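Local coordinates for protein Non-sulfated chondroitin lyase E66 (Autographa californica nucleopolyhedrovirus, PDB 3VSN) that cleaves non-sulfated chondroitin as a baculovirus envelope lyase essential for oral infection, and may digest the chondroitin barrier of the host midgut, at residues 500-505 against 510-515; 475-480 against 488-493; 90-95 against 99-104. All blocks are in the same frame, centred on the assembly; numbering follows the deposited sequence.

Contact 1: residues 500-505 against 510-515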
# COMPACT_ATOMS: atom_id res chain seq x y z
N SER A 500 -25.30 -25.98 -3.18
CA SER A 500 -24.55 -25.47 -2.04
C SER A 500 -23.43 -24.57 -2.52
O SER A 500 -22.72 -24.91 -3.47
CB SER A 500 -23.97 -26.62 -1.22
OG SER A 500 -23.07 -26.14 -0.24
N SER A 501 -23.27 -23.42 -1.87
CA SER A 501 -22.21 -22.48 -2.24
C SER A 501 -20.87 -22.76 -1.54
O SER A 501 -19.90 -22.04 -1.77
CB SER A 501 -22.64 -21.03 -2.03
OG SER A 501 -23.50 -20.61 -3.08
N GLU A 502 -20.83 -23.80 -0.70
CA GLU A 502 -19.57 -24.23 -0.09
C GLU A 502 -18.57 -24.57 -1.19
O GLU A 502 -18.92 -25.25 -2.16
CB GLU A 502 -19.76 -25.47 0.80
CG GLU A 502 -20.72 -25.30 1.98
CD GLU A 502 -20.34 -24.18 2.94
OE1 GLU A 502 -19.13 -23.91 3.14
OE2 GLU A 502 -21.26 -23.58 3.51
N GLY A 503 -17.34 -24.10 -1.05
CA GLY A 503 -16.30 -24.41 -2.03
C GLY A 503 -16.39 -23.63 -3.33
O GLY A 503 -15.77 -24.01 -4.33
N THR A 504 -17.14 -22.53 -3.33
CA THR A 504 -17.20 -21.66 -4.51
C THR A 504 -15.82 -21.04 -4.76
O THR A 504 -15.15 -20.63 -3.82
CB THR A 504 -18.28 -20.58 -4.36
OG1 THR A 504 -19.56 -21.21 -4.21
CG2 THR A 504 -18.34 -19.67 -5.59
N THR A 505 -15.42 -21.00 -6.03
CA THR A 505 -14.08 -20.57 -6.41
C THR A 505 -14.12 -19.33 -7.30
O THR A 505 -14.94 -19.23 -8.22
CB THR A 505 -13.34 -21.70 -7.16
OG1 THR A 505 -13.36 -22.89 -6.36
CG2 THR A 505 -11.89 -21.32 -7.45
N VAL A 510 -10.89 -19.91 -2.77
CA VAL A 510 -12.06 -20.75 -2.50
C VAL A 510 -12.68 -20.34 -1.17
O VAL A 510 -11.95 -20.12 -0.20
CB VAL A 510 -11.66 -22.24 -2.47
CG1 VAL A 510 -12.88 -23.14 -2.28
CG2 VAL A 510 -10.91 -22.62 -3.73
N CYS A 511 -14.01 -20.25 -1.11
CA CYS A 511 -14.69 -19.86 0.13
C CYS A 511 -15.48 -21.00 0.78
O CYS A 511 -15.96 -21.91 0.10
CB CYS A 511 -15.61 -18.65 -0.11
SG CYS A 511 -17.12 -18.99 -1.06
N HIS A 512 -15.57 -20.93 2.11
CA HIS A 512 -16.33 -21.87 2.94
C HIS A 512 -16.96 -21.15 4.09
O HIS A 512 -16.38 -20.20 4.63
CB HIS A 512 -15.42 -22.97 3.49
CG HIS A 512 -14.82 -23.86 2.43
ND1 HIS A 512 -15.48 -24.92 1.92
CD2 HIS A 512 -13.59 -23.82 1.79
CE1 HIS A 512 -14.71 -25.53 1.00
NE2 HIS A 512 -13.55 -24.86 0.92
N ARG A 513 -18.16 -21.58 4.48
CA ARG A 513 -18.79 -21.13 5.72
C ARG A 513 -18.10 -21.85 6.88
O ARG A 513 -17.72 -23.01 6.76
CB ARG A 513 -20.29 -21.43 5.69
CG ARG A 513 -21.05 -21.27 7.00
CD ARG A 513 -22.53 -21.57 6.82
NE ARG A 513 -23.25 -21.54 8.09
CZ ARG A 513 -23.45 -22.60 8.87
NH1 ARG A 513 -24.11 -22.47 10.01
NH2 ARG A 513 -22.99 -23.79 8.51
N VAL A 514 -17.91 -21.15 8.00
CA VAL A 514 -17.36 -21.76 9.21
C VAL A 514 -18.41 -21.70 10.33
O VAL A 514 -18.63 -20.65 10.92
CB VAL A 514 -16.04 -21.08 9.66
CG1 VAL A 514 -15.51 -21.73 10.94
CG2 VAL A 514 -14.99 -21.15 8.56
N PRO A 515 -19.08 -22.84 10.60
CA PRO A 515 -20.04 -22.82 11.70
C PRO A 515 -19.34 -22.78 13.04
O PRO A 515 -18.23 -23.30 13.18
CB PRO A 515 -20.81 -24.14 11.53
CG PRO A 515 -19.87 -25.04 10.80
CD PRO A 515 -19.07 -24.14 9.89
O HOH W 1 -21.43 -24.96 6.42
O HOH W 2 -18.78 -25.48 5.98
O HOH W 3 -17.26 -25.92 3.23
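Gly503 and Thr504 are tied to Cys511 by two backbone hydrogen bonds that join the edge strand 504-506 to strand 509-513 in an antiparallel hairpin of the beta-sandwich. Cys511 N gives a straight bond to Thr504 O at 3.0 Å, while Cys511 O accepts from Gly503 N at 2.8 Å with a marked bend at the hydrogen. Gly503 is the third residue of a type II turn from Ser501 to Thr504, where its positive phi of 77° suits glycine; the imidazole carbon His512 CE1 comes to 3.6 Å from Gly503 CA. Ser501 O closes the turn, taking both Thr504 N and, at 2.6 Å, Thr504 OG1, from the same face of its carbonyl plane.

The packed side faces inward: Thr504 CB rests on Cys511 SG at 3.8 Å, and Leu477 touches both residues. Small side chains suit this buried place. Thr505 and Val510, a non-hydrogen-bonded pair, point to the other face of the sheet, where Val510 CG2 meets Thr505 OG1 at 3.6 Å.

At the other end the contact loosens and becomes wet. The chain of Glu502 bends at its second torsion (chi2 -58°), bringing its carboxylate up to the backbone of the opposite strand, and OE1 uses its syn lone pair to accept from Arg513 N at 2.9 Å. Water 3 also donates to OE1, at 2.7 Å, and water 1 spans from OE2, weakly, to Arg513 NH2. The guanidinium itself turns away to bond Val521 O.

A carboxylate thus takes up a strand N-H past the last backbone bond of the hairpin, and its link to the guanidinium runs through water 1, so any attraction between the charges probably acts without a direct salt bridge.

Contact 2: residues 475-480 against 488-493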
# COMPACT_ATOMS: atom_id res chain seq x y z
N ILE A 475 -20.17 -9.88 2.74
CA ILE A 475 -19.64 -10.46 1.50
C ILE A 475 -18.58 -11.50 1.83
O ILE A 475 -17.63 -11.22 2.57
CB ILE A 475 -19.09 -9.37 0.56
CG1 ILE A 475 -20.20 -8.38 0.19
CG2 ILE A 475 -18.46 -9.98 -0.69
CD1 ILE A 475 -19.74 -7.18 -0.62
N VAL A 476 -18.76 -12.70 1.28
CA VAL A 476 -17.78 -13.78 1.44
C VAL A 476 -16.86 -13.84 0.21
O VAL A 476 -15.64 -13.94 0.35
CB VAL A 476 -18.50 -15.14 1.68
CG1 VAL A 476 -17.50 -16.29 1.72
CG2 VAL A 476 -19.29 -15.09 2.99
N LEU A 477 -17.45 -13.78 -0.98
CA LEU A 477 -16.71 -13.76 -2.24
C LEU A 477 -17.38 -12.80 -3.19
O LEU A 477 -18.61 -12.72 -3.24
CB LEU A 477 -16.68 -15.15 -2.90
CG LEU A 477 -15.40 -15.99 -3.03
CD1 LEU A 477 -15.58 -17.01 -4.16
CD2 LEU A 477 -14.13 -15.18 -3.24
N SER A 478 -16.57 -12.07 -3.96
CA SER A 478 -17.08 -11.12 -4.94
C SER A 478 -16.33 -11.28 -6.26
O SER A 478 -15.16 -11.64 -6.27
CB SER A 478 -16.93 -9.69 -4.42
OG SER A 478 -15.58 -9.42 -4.09
N ARG A 479 -17.01 -11.01 -7.37
CA ARG A 479 -16.35 -11.00 -8.67
C ARG A 479 -16.89 -9.92 -9.59
O ARG A 479 -18.09 -9.63 -9.62
CB ARG A 479 -16.42 -12.38 -9.35
CG ARG A 479 -17.72 -12.71 -10.08
CD ARG A 479 -17.64 -14.04 -10.81
NE ARG A 479 -18.93 -14.39 -11.41
CZ ARG A 479 -19.25 -14.17 -12.68
NH1 ARG A 479 -18.37 -13.62 -13.51
NH2 ARG A 479 -20.45 -14.52 -13.13
N ASP A 480 -15.96 -9.30 -10.32
CA ASP A 480 -16.25 -8.39 -11.41
C ASP A 480 -16.64 -9.27 -12.59
O ASP A 480 -15.80 -10.00 -13.13
CB ASP A 480 -14.98 -7.57 -11.71
CG ASP A 480 -15.16 -6.58 -12.86
OD1 ASP A 480 -15.98 -6.81 -13.77
OD2 ASP A 480 -14.43 -5.56 -12.85
N LEU A 488 -16.85 -21.02 -13.42
CA LEU A 488 -18.26 -20.81 -13.77
C LEU A 488 -18.85 -19.74 -12.86
O LEU A 488 -18.24 -19.38 -11.85
CB LEU A 488 -19.06 -22.11 -13.66
CG LEU A 488 -18.70 -23.30 -14.56
CD1 LEU A 488 -19.64 -24.47 -14.27
CD2 LEU A 488 -18.75 -22.95 -16.04
N SER A 489 -20.04 -19.23 -13.20
CA SER A 489 -20.69 -18.25 -12.34
C SER A 489 -20.91 -18.85 -10.95
O SER A 489 -20.94 -20.07 -10.80
CB SER A 489 -22.03 -17.79 -12.93
OG SER A 489 -23.03 -18.78 -12.76
N PHE A 490 -21.05 -17.99 -9.95
CA PHE A 490 -21.29 -18.46 -8.59
C PHE A 490 -22.56 -19.30 -8.50
O PHE A 490 -22.59 -20.32 -7.81
CB PHE A 490 -21.33 -17.30 -7.59
CG PHE A 490 -20.02 -16.55 -7.44
CD1 PHE A 490 -18.81 -17.13 -7.83
CD2 PHE A 490 -20.00 -15.28 -6.87
CE1 PHE A 490 -17.62 -16.44 -7.68
CE2 PHE A 490 -18.81 -14.59 -6.71
CZ PHE A 490 -17.62 -15.17 -7.12
N GLU A 491 -23.61 -18.89 -9.22
CA GLU A 491 -24.86 -19.65 -9.21
C GLU A 491 -24.70 -21.03 -9.86
O GLU A 491 -25.20 -22.02 -9.34
CB GLU A 491 -26.01 -18.86 -9.83
CG GLU A 491 -27.38 -19.40 -9.45
CD GLU A 491 -28.46 -18.33 -9.42
OE1 GLU A 491 -28.69 -17.69 -10.47
OE2 GLU A 491 -29.09 -18.14 -8.35
N ALA A 492 -23.99 -21.09 -10.99
CA ALA A 492 -23.72 -22.36 -11.66
C ALA A 492 -22.88 -23.30 -10.79
O ALA A 492 -23.15 -24.49 -10.73
CB ALA A 492 -23.06 -22.13 -13.01
N GLN A 493 -21.88 -22.74 -10.12
CA GLN A 493 -21.06 -23.51 -9.18
C GLN A 493 -21.91 -24.08 -8.04
O GLN A 493 -21.77 -25.25 -7.69
CB GLN A 493 -19.93 -22.66 -8.59
CG GLN A 493 -18.79 -22.36 -9.55
CD GLN A 493 -17.61 -21.70 -8.85
OE1 GLN A 493 -17.09 -22.23 -7.86
NE2 GLN A 493 -17.18 -20.55 -9.36
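Phe490 and Arg479 lie alongside each other, running in opposing senses, and pack the first turn of helix 490-496 against strand 472-480 just beyond a classic beta bulge, in which Val476 and Leu477 both face Val536. The aliphatic part of the arginine does most of the touching. Arg479 CB lies 3.8 Å from Phe490 CZ, and further along CD stands over one face of the ring, 4.1 Å from its centroid, a CH-pi contact displaced toward the rim. The chain is extended from CG to NE, so the charged end rises away from the ring above the same face, too far for more than a weak cation-pi attraction; the guanidinium plane is steeply inclined to the ring plane. At the arginine's tip, NH2 brushes Ser489 CB at 3.6 Å. Leu477 crosses the phenyl ring at about a right angle, with CD1 4.0 Å from Phe490 CZ. A flat, wholly apolar side chain suits a slot between a leucine and an arginine's methylenes.

Around this shell, polar groups fix the positions. Arg479 NE forms a salt bridge with Glu534 on the neighbouring strand 533-540. The same carboxylate accepts from the backbone nitrogens of Phe490 and Glu491, so one acidic side chain holds both the arginine and the N-terminal end of the helix, whose dipole would favour a negative charge there. Ser489 is the N-cap: its OG, placed by a chi1 of 76° between backbone N and carbonyl carbon, accepts from Ala492 N at 3.1 Å, a task to which a short hydroxyl side chain is well fitted.

Gln493 then locks the loop entering the helix, its amide NE2 donating an almost straight bond of 2.9 Å to Leu488 O, which lies in the plane of that amide.

Contact 3: residues 90-95 against 99-104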
# COMPACT_ATOMS: atom_id res chain seq x y z
N VAL A 90 16.23 4.69 -21.64
CA VAL A 90 16.26 3.38 -20.99
C VAL A 90 16.40 2.26 -22.04
O VAL A 90 17.18 1.32 -21.85
CB VAL A 90 15.02 3.16 -20.08
CG1 VAL A 90 15.04 1.78 -19.45
CG2 VAL A 90 14.96 4.24 -19.00
N ARG A 91 15.67 2.39 -23.15
CA ARG A 91 15.77 1.46 -24.28
C ARG A 91 17.18 1.46 -24.88
O ARG A 91 17.74 0.40 -25.16
CB ARG A 91 14.75 1.79 -25.37
CG ARG A 91 13.30 1.54 -24.99
CD ARG A 91 12.41 1.51 -26.22
NE ARG A 91 12.76 0.40 -27.11
CZ ARG A 91 12.21 0.17 -28.30
NH1 ARG A 91 11.28 0.98 -28.78
NH2 ARG A 91 12.61 -0.87 -29.01
N TYR A 92 17.73 2.65 -25.09
CA TYR A 92 19.08 2.80 -25.64
C TYR A 92 20.12 2.11 -24.75
O TYR A 92 21.09 1.52 -25.24
CB TYR A 92 19.43 4.28 -25.78
CG TYR A 92 20.80 4.52 -26.38
CD1 TYR A 92 20.98 4.53 -27.76
CD2 TYR A 92 21.91 4.71 -25.56
CE1 TYR A 92 22.23 4.74 -28.31
CE2 TYR A 92 23.17 4.91 -26.10
CZ TYR A 92 23.32 4.93 -27.48
OH TYR A 92 24.57 5.13 -28.02
N ASN A 93 19.90 2.18 -23.45
CA ASN A 93 20.84 1.71 -22.44
C ASN A 93 20.65 0.23 -22.07
O ASN A 93 21.51 -0.37 -21.41
CB ASN A 93 20.74 2.61 -21.21
CG ASN A 93 21.74 2.25 -20.13
OD1 ASN A 93 21.36 1.70 -19.08
ND2 ASN A 93 23.01 2.56 -20.36
N ASN A 94 19.54 -0.36 -22.51
CA ASN A 94 19.17 -1.72 -22.10
C ASN A 94 19.70 -2.80 -23.03
O ASN A 94 19.29 -2.90 -24.19
CB ASN A 94 17.64 -1.83 -21.94
CG ASN A 94 17.20 -3.18 -21.40
OD1 ASN A 94 17.95 -3.88 -20.72
ND2 ASN A 94 15.96 -3.55 -21.70
N THR A 95 20.61 -3.62 -22.50
CA THR A 95 21.34 -4.64 -23.27
C THR A 95 20.45 -5.56 -24.12
O THR A 95 20.84 -5.96 -25.22
CB THR A 95 22.23 -5.51 -22.36
OG1 THR A 95 21.42 -6.16 -21.38
CG2 THR A 95 23.29 -4.66 -21.66
N LEU A 99 17.02 -1.81 -29.72
CA LEU A 99 17.64 -0.52 -30.03
C LEU A 99 18.83 -0.19 -29.12
O LEU A 99 19.26 0.97 -29.03
CB LEU A 99 16.59 0.61 -29.96
CG LEU A 99 15.40 0.58 -30.93
CD1 LEU A 99 14.46 1.74 -30.64
CD2 LEU A 99 15.86 0.61 -32.38
N TYR A 100 19.37 -1.21 -28.46
CA TYR A 100 20.53 -1.06 -27.58
C TYR A 100 21.72 -0.47 -28.32
O TYR A 100 22.18 -1.04 -29.31
CB TYR A 100 20.90 -2.41 -26.98
CG TYR A 100 22.11 -2.39 -26.07
CD1 TYR A 100 22.14 -1.59 -24.93
CD2 TYR A 100 23.22 -3.18 -26.35
CE1 TYR A 100 23.24 -1.57 -24.09
CE2 TYR A 100 24.33 -3.17 -25.52
CZ TYR A 100 24.34 -2.37 -24.39
OH TYR A 100 25.44 -2.35 -23.57
N GLN A 101 22.20 0.68 -27.84
CA GLN A 101 23.36 1.39 -28.42
C GLN A 101 23.19 1.75 -29.90
O GLN A 101 24.17 2.00 -30.60
CB GLN A 101 24.66 0.60 -28.20
CG GLN A 101 24.92 0.16 -26.77
CD GLN A 101 25.04 1.33 -25.80
OE1 GLN A 101 24.09 1.67 -25.09
NE2 GLN A 101 26.21 1.95 -25.77
N ASN A 102 21.94 1.80 -30.35
CA ASN A 102 21.62 2.12 -31.74
C ASN A 102 21.95 3.59 -32.07
O ASN A 102 21.39 4.50 -31.45
CB ASN A 102 20.15 1.79 -32.01
CG ASN A 102 19.77 2.02 -33.45
OD1 ASN A 102 19.58 3.15 -33.88
ND2 ASN A 102 19.62 0.93 -34.21
N PRO A 103 22.85 3.81 -33.05
CA PRO A 103 23.35 5.17 -33.36
C PRO A 103 22.27 6.15 -33.82
O PRO A 103 22.36 7.34 -33.52
CB PRO A 103 24.39 4.96 -34.47
CG PRO A 103 24.52 3.49 -34.67
CD PRO A 103 23.47 2.76 -33.89
N GLU A 104 21.26 5.66 -34.53
CA GLU A 104 20.15 6.50 -34.99
C GLU A 104 19.24 6.94 -33.82
O GLU A 104 18.71 8.05 -33.83
CB GLU A 104 19.37 5.81 -36.13
CG GLU A 104 19.44 4.28 -36.10
CD GLU A 104 19.93 3.66 -37.40
OE1 GLU A 104 19.17 3.69 -38.39
OE2 GLU A 104 21.06 3.11 -37.42
O HOH W 4 25.23 5.10 -30.47
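Tyr92 O, a carbonyl of the last turn of helix 75-93, is gripped from the loop that follows. Gln101 N donates to it at 2.9 Å, nearly straight, arriving in the carbonyl plane where a lone pair points, and the CA-H of Tyr100 adds a weaker contact at 3.5 Å. The bonded N-H belongs to the third residue of a type II turn, Leu99 to Asn102, which lets the chain reverse beside the helix end; Gln101 accordingly has a positive phi of 57°.

Each segment sends one tyrosine ring against the backbone of the other. The Tyr92 ring reaches the turn because CG lies opposite the backbone N (chi1 -178°), and Gln101 CA sits over one face, 3.9 Å from the centroid, offset toward the rim. Asn102 O meets the ring's edge in its plane, 3.3 Å from Tyr92 CE1. Beyond the edge, water 4 lies in the ring plane beside Tyr92 OH and donates to Gln101 O. A tyrosine suits this place, with its apolar ring under the turn and its hydroxyl at the water.

Tyr100 is sandwiched more centrally. Thr95 CA stands 3.5 Å from the centroid over one face, and CG of its own neighbour Gln101 lies over the opposite face. At the ring's edge Asn93 O is 3.4 Å from CE1. On the flank, Leu99 CD1 rests over one face of the Arg91 guanidinium, 3.6 Å from CZ; that group is held by Asp97 and Pro56 O.

This loop joins helix 75-93 to helix 103-119 at the surface of the alpha-helical lyase domain. Tyr92 packs inward on Leu105 and Ala106 of the following helix, and Asn93 and Asn94 touch helix 29-48 alongside.

From the N terminus, contact 3 comes first, closing the short loop between helix 75-93 and helix 103-119 in the alpha-helical domain. Far along the chain, contact 2 closes the loop from strand 472-480 to helix 490-496, and contact 1 then closes the hairpin of strands 504-506 and 509-513. The three follow in series; none nests in or crosses another. Contacts 1 and 2 touch, their centres 11 Å apart: Thr505 N probably bonds to Gln493 OE1 and Cys511 packs on Val476, joining the helix and two sheets of the beta-rich part. Contact 3 stands apart, its centre 47 Å from that of contact 2.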